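Local coordinates for spike protein P1 (Pseudoalteromonas phage pm2, PDB 2VVE), which serves as the receptor-binding spike at the fivefold vertices of the virion, its C-terminal part being responsible for receptor binding, at residues K98-A110 with Y158-K171. Sequence-based numbering, arbitrary orientation.
Sequences KYAQNEGRTALEA and YITEGDETTDTLIK
Gly104 and Arg105 run closest to Thr168 and Asp167, with 4.8 Å between the CA atoms of Arg105 and Asp167, and Arg105 N donates to Asp167 O at 2.8 Å. Thr106, the next residue, gives Asp167 OD1 two bonds: N on the syn side of the carboxylate at 2.7 Å, and OG1 from above its plane. Water 2 joins Asp167 OD2 to Ala107 N. Asp167 thus holds the first turn just after the N-cap residue Gly104, and its negative charge probably favours the positive N-terminal end of the helix dipole. With chi1 at -175° and a bend at chi3 (61°), the Arg105 chain runs past the Glu164-Thr166 carbonyls, bringing NE to Thr166 O at 3.0 Å in the guanidinium plane, while Glu164 O sits over one face. NH1 makes a salt bridge to Glu109 OE2, which Arg203 also binds. In the loop before the helix, Asn102 ND2 gives Leu169 O a nearly straight bond of 2.9 Å, and water 1 joins its OD1 to Leu169 N. Tyr158 OH donates to Ala100 O at 2.6 Å. The edge of the Tyr158 ring meets Leu108 CD2, which also touches Leu169 CD1. The motif is a helix N-terminus capped from outside by the loop of a beta hairpin, strands 151-160 and 169-172.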
loop_
_atom_site.group_PDB
_atom_site.type_symbol
_atom_site.label_atom_id
_atom_site.label_comp_id
_atom_site.label_asym_id
_atom_site.label_seq_id
_atom_site.Cartn_x
_atom_site.Cartn_y
_atom_site.Cartn_z
ATOM N N LYS A 98 -25.261 10.187 28.649
ATOM C CA LYS A 98 -26.663 10.398 28.261
ATOM C C LYS A 98 -27.609 9.266 28.659
ATOM O O LYS A 98 -27.207 8.093 28.737
ATOM C CB LYS A 98 -26.784 10.714 26.765
ATOM C CG LYS A 98 -26.044 12.001 26.401
ATOM C CD LYS A 98 -25.969 12.275 24.920
ATOM C CE LYS A 98 -25.331 13.645 24.718
ATOM N NZ LYS A 98 -25.265 14.092 23.302
ATOM N N TYR A 99 -28.865 9.630 28.936
ATOM C CA TYR A 99 -29.939 8.650 28.994
ATOM C C TYR A 99 -30.125 8.003 27.625
ATOM O O TYR A 99 -30.274 8.701 26.612
ATOM C CB TYR A 99 -31.269 9.298 29.383
ATOM C CG TYR A 99 -31.322 9.966 30.737
ATOM C CD1 TYR A 99 -31.422 9.209 31.903
ATOM C CD2 TYR A 99 -31.334 11.358 30.848
ATOM C CE1 TYR A 99 -31.512 9.825 33.159
ATOM C CE2 TYR A 99 -31.420 11.987 32.096
ATOM C CZ TYR A 99 -31.510 11.216 33.243
ATOM O OH TYR A 99 -31.590 11.810 34.476
ATOM N N ALA A 100 -30.165 6.674 27.590
ATOM C CA ALA A 100 -30.435 5.990 26.318
ATOM C C ALA A 100 -31.210 4.692 26.473
ATOM O O ALA A 100 -30.839 3.823 27.277
ATOM C CB ALA A 100 -29.134 5.742 25.544
ATOM N N GLN A 101 -32.273 4.570 25.679
ATOM C CA GLN A 101 -32.961 3.303 25.477
ATOM C C GLN A 101 -32.231 2.551 24.381
ATOM O O GLN A 101 -31.435 3.129 23.649
ATOM C CB GLN A 101 -34.417 3.518 25.066
ATOM C CG GLN A 101 -35.213 4.290 26.083
ATOM C CD GLN A 101 -36.675 4.384 25.745
ATOM O OE1 GLN A 101 -37.485 3.658 26.303
ATOM N NE2 GLN A 101 -37.024 5.282 24.835
ATOM N N ASN A 102 -32.498 1.259 24.269
ATOM C CA ASN A 102 -31.802 0.470 23.277
ATOM C C ASN A 102 -32.437 0.651 21.899
ATOM O O ASN A 102 -33.279 -0.146 21.465
ATOM C CB ASN A 102 -31.682 -0.997 23.699
ATOM C CG ASN A 102 -30.744 -1.773 22.795
ATOM O OD1 ASN A 102 -30.234 -1.232 21.795
ATOM N ND2 ASN A 102 -30.511 -3.037 23.125
ATOM N N GLU A 103 -32.009 1.723 21.230
ATOM C CA GLU A 103 -32.596 2.187 19.973
ATOM C C GLU A 103 -31.738 1.767 18.775
ATOM O O GLU A 103 -32.051 2.074 17.604
ATOM C CB GLU A 103 -32.737 3.715 20.015
ATOM C CG GLU A 103 -33.662 4.232 21.125
ATOM C CD GLU A 103 -35.121 4.290 20.719
ATOM O OE1 GLU A 103 -35.551 3.482 19.865
ATOM O OE2 GLU A 103 -35.843 5.147 21.268
ATOM N N GLY A 104 -30.653 1.062 19.075
ATOM C CA GLY A 104 -29.740 0.605 18.043
ATOM C C GLY A 104 -28.603 1.574 17.792
ATOM O O GLY A 104 -28.667 2.741 18.182
ATOM N N ARG A 105 -27.572 1.076 17.123
ATOM C CA ARG A 105 -26.328 1.824 16.924
ATOM C C ARG A 105 -26.528 3.160 16.191
ATOM O O ARG A 105 -26.041 4.209 16.637
ATOM C CB ARG A 105 -25.326 0.957 16.166
ATOM C CG ARG A 105 -23.975 1.608 16.024
ATOM C CD ARG A 105 -23.114 0.892 14.961
ATOM N NE ARG A 105 -23.712 0.911 13.629
ATOM C CZ ARG A 105 -23.711 1.954 12.794
ATOM N NH1 ARG A 105 -23.149 3.105 13.134
ATOM N NH2 ARG A 105 -24.284 1.843 11.606
ATOM N N THR A 106 -27.224 3.116 15.056
ATOM C CA THR A 106 -27.437 4.315 14.244
ATOM C C THR A 106 -28.088 5.439 15.064
ATOM O O THR A 106 -27.648 6.589 15.009
ATOM C CB THR A 106 -28.253 3.994 12.976
ATOM O OG1 THR A 106 -27.518 3.050 12.192
ATOM C CG2 THR A 106 -28.503 5.251 12.145
ATOM N N ALA A 107 -29.097 5.091 15.855
ATOM C CA ALA A 107 -29.866 6.090 16.611
ATOM C C ALA A 107 -29.002 6.740 17.697
ATOM O O ALA A 107 -29.065 7.952 17.915
ATOM C CB ALA A 107 -31.109 5.455 17.210
ATOM N N LEU A 108 -28.162 5.941 18.342
ATOM C CA LEU A 108 -27.318 6.452 19.423
ATOM C C LEU A 108 -26.255 7.405 18.864
ATOM O O LEU A 108 -26.008 8.481 19.433
ATOM C CB LEU A 108 -26.709 5.309 20.247
ATOM C CG LEU A 108 -27.521 4.996 21.520
ATOM C CD1 LEU A 108 -28.982 4.553 21.237
ATOM C CD2 LEU A 108 -26.816 3.981 22.436
ATOM N N GLU A 109 -25.654 7.020 17.740
ATOM C CA GLU A 109 -24.655 7.864 17.083
ATOM C C GLU A 109 -25.311 9.154 16.578
ATOM O O GLU A 109 -24.725 10.232 16.689
ATOM C CB GLU A 109 -23.948 7.109 15.943
ATOM C CG GLU A 109 -23.119 5.924 16.409
ATOM C CD GLU A 109 -22.323 5.275 15.283
ATOM O OE1 GLU A 109 -22.194 5.885 14.199
ATOM O OE2 GLU A 109 -21.836 4.147 15.480
ATOM N N ALA A 110 -26.532 9.044 16.048
ATOM C CA ALA A 110 -27.256 10.208 15.518
ATOM C C ALA A 110 -27.519 11.252 16.610
ATOM O O ALA A 110 -27.634 12.453 16.336
ATOM C CB ALA A 110 -28.568 9.773 14.862
ATOM N N TYR A 158 -23.949 -0.570 26.075
ATOM C CA TYR A 158 -24.641 -1.130 24.919
ATOM C C TYR A 158 -23.569 -1.490 23.891
ATOM O O TYR A 158 -22.837 -0.613 23.437
ATOM C CB TYR A 158 -25.612 -0.117 24.297
ATOM C CG TYR A 158 -26.845 0.219 25.112
ATOM C CD1 TYR A 158 -27.176 -0.479 26.290
ATOM C CD2 TYR A 158 -27.688 1.236 24.699
ATOM C CE1 TYR A 158 -28.318 -0.147 27.016
ATOM C CE2 TYR A 158 -28.817 1.569 25.414
ATOM C CZ TYR A 158 -29.142 0.882 26.555
ATOM O OH TYR A 158 -30.301 1.256 27.217
ATOM N N ILE A 159 -23.482 -2.767 23.521
ATOM C CA ILE A 159 -22.404 -3.243 22.651
ATOM C C ILE A 159 -22.969 -3.916 21.398
ATOM O O ILE A 159 -23.888 -4.737 21.485
ATOM C CB ILE A 159 -21.457 -4.226 23.393
ATOM C CG1 ILE A 159 -21.009 -3.633 24.741
ATOM C CG2 ILE A 159 -20.253 -4.607 22.501
ATOM C CD1 ILE A 159 -20.008 -4.504 25.521
ATOM N N THR A 160 -22.411 -3.598 20.231
ATOM C CA THR A 160 -22.877 -4.254 18.999
ATOM C C THR A 160 -22.561 -5.763 19.092
ATOM O O THR A 160 -21.481 -6.143 19.531
ATOM C CB THR A 160 -22.234 -3.644 17.726
ATOM O OG1 THR A 160 -20.813 -3.725 17.822
ATOM C CG2 THR A 160 -22.643 -2.166 17.544
ATOM N N GLU A 161 -23.511 -6.618 18.720
ATOM C CA GLU A 161 -23.258 -8.069 18.744
ATOM C C GLU A 161 -22.487 -8.491 17.501
ATOM O O GLU A 161 -21.678 -9.423 17.541
ATOM C CB GLU A 161 -24.550 -8.882 18.878
ATOM C CG GLU A 161 -24.281 -10.364 19.191
ATOM C CD GLU A 161 -25.496 -11.103 19.708
ATOM O OE1 GLU A 161 -26.502 -11.190 18.967
ATOM O OE2 GLU A 161 -25.439 -11.608 20.855
ATOM N N GLY A 162 -22.766 -7.816 16.391
ATOM C CA GLY A 162 -21.904 -7.893 15.222
ATOM C C GLY A 162 -20.879 -6.780 15.314
ATOM O O GLY A 162 -20.631 -6.231 16.398
ATOM N N ASP A 163 -20.297 -6.423 14.175
ATOM C CA ASP A 163 -19.258 -5.396 14.153
ATOM C C ASP A 163 -19.849 -3.980 14.173
ATOM O O ASP A 163 -21.057 -3.810 14.356
ATOM C CB ASP A 163 -18.303 -5.606 12.969
ATOM C CG ASP A 163 -19.006 -5.572 11.623
ATOM O OD1 ASP A 163 -20.161 -5.102 11.538
ATOM O OD2 ASP A 163 -18.386 -6.018 10.636
ATOM N N GLU A 164 -19.000 -2.971 13.980
ATOM C CA GLU A 164 -19.426 -1.572 14.068
ATOM C C GLU A 164 -20.378 -1.139 12.935
ATOM O O GLU A 164 -20.965 -0.054 13.001
ATOM C CB GLU A 164 -18.209 -0.633 14.189
ATOM C CG GLU A 164 -17.437 -0.367 12.885
ATOM C CD GLU A 164 -16.438 -1.464 12.522
ATOM O OE1 GLU A 164 -15.370 -1.124 11.966
ATOM O OE2 GLU A 164 -16.710 -2.658 12.782
ATOM N N THR A 165 -20.534 -1.990 11.913
ATOM C CA THR A 165 -21.430 -1.706 10.783
ATOM C C THR A 165 -22.853 -2.256 10.979
ATOM O O THR A 165 -23.764 -1.913 10.222
ATOM C CB THR A 165 -20.858 -2.208 9.418
ATOM O OG1 THR A 165 -20.913 -3.641 9.349
ATOM C CG2 THR A 165 -19.416 -1.726 9.201
ATOM N N THR A 166 -23.033 -3.107 11.991
ATOM C CA THR A 166 -24.341 -3.701 12.308
ATOM C C THR A 166 -25.092 -2.794 13.286
ATOM O O THR A 166 -24.473 -1.936 13.932
ATOM C CB THR A 166 -24.178 -5.115 12.927
ATOM O OG1 THR A 166 -23.461 -5.014 14.164
ATOM C CG2 THR A 166 -23.426 -6.045 11.976
ATOM N N ASP A 167 -26.411 -2.972 13.410
ATOM C CA ASP A 167 -27.207 -2.022 14.207
ATOM C C ASP A 167 -27.645 -2.466 15.604
ATOM O O ASP A 167 -27.816 -1.626 16.491
ATOM C CB ASP A 167 -28.426 -1.507 13.443
ATOM C CG ASP A 167 -28.793 -0.084 13.849
ATOM O OD1 ASP A 167 -27.892 0.779 13.816
ATOM O OD2 ASP A 167 -29.953 0.171 14.232
ATOM N N THR A 168 -27.864 -3.759 15.796
ATOM C CA THR A 168 -28.406 -4.215 17.083
ATOM C C THR A 168 -27.366 -4.155 18.202
ATOM O O THR A 168 -26.183 -4.468 18.004
ATOM C CB THR A 168 -29.025 -5.635 17.008
ATOM O OG1 THR A 168 -28.004 -6.580 16.689
ATOM C CG2 THR A 168 -30.120 -5.694 15.950
ATOM N N LEU A 169 -27.832 -3.751 19.378
ATOM C CA LEU A 169 -26.989 -3.617 20.563
ATOM C C LEU A 169 -27.435 -4.577 21.651
ATOM O O LEU A 169 -28.639 -4.833 21.794
ATOM C CB LEU A 169 -27.070 -2.190 21.122
ATOM C CG LEU A 169 -26.779 -1.041 20.149
ATOM C CD1 LEU A 169 -27.083 0.296 20.786
ATOM C CD2 LEU A 169 -25.344 -1.094 19.695
ATOM N N ILE A 170 -26.458 -5.066 22.422
ATOM C CA ILE A 170 -26.716 -5.856 23.635
ATOM C C ILE A 170 -26.431 -4.984 24.854
ATOM O O ILE A 170 -25.372 -4.348 24.958
ATOM C CB ILE A 170 -25.859 -7.146 23.678
ATOM C CG1 ILE A 170 -25.984 -7.933 22.362
ATOM C CG2 ILE A 170 -26.184 -8.002 24.939
ATOM C CD1 ILE A 170 -27.425 -8.246 21.908
ATOM N N LYS A 171 -27.401 -4.929 25.759
ATOM C CA LYS A 171 -27.259 -4.175 26.990
ATOM C C LYS A 171 -26.584 -5.018 28.078
ATOM O O LYS A 171 -27.082 -6.090 28.427
ATOM C CB LYS A 171 -28.646 -3.734 27.462
ATOM C CG LYS A 171 -28.690 -3.170 28.887
ATOM C CD LYS A 171 -30.102 -2.744 29.272
ATOM C CE LYS A 171 -31.023 -3.946 29.474
ATOM N NZ LYS A 171 -32.405 -3.509 29.809
HETATM O O HOH W 1 -30.609 -2.721 19.542
HETATM O O HOH W 2 -30.600 2.665 15.248
HETATM O O HOH W 3 -25.819 -0.128 11.513
#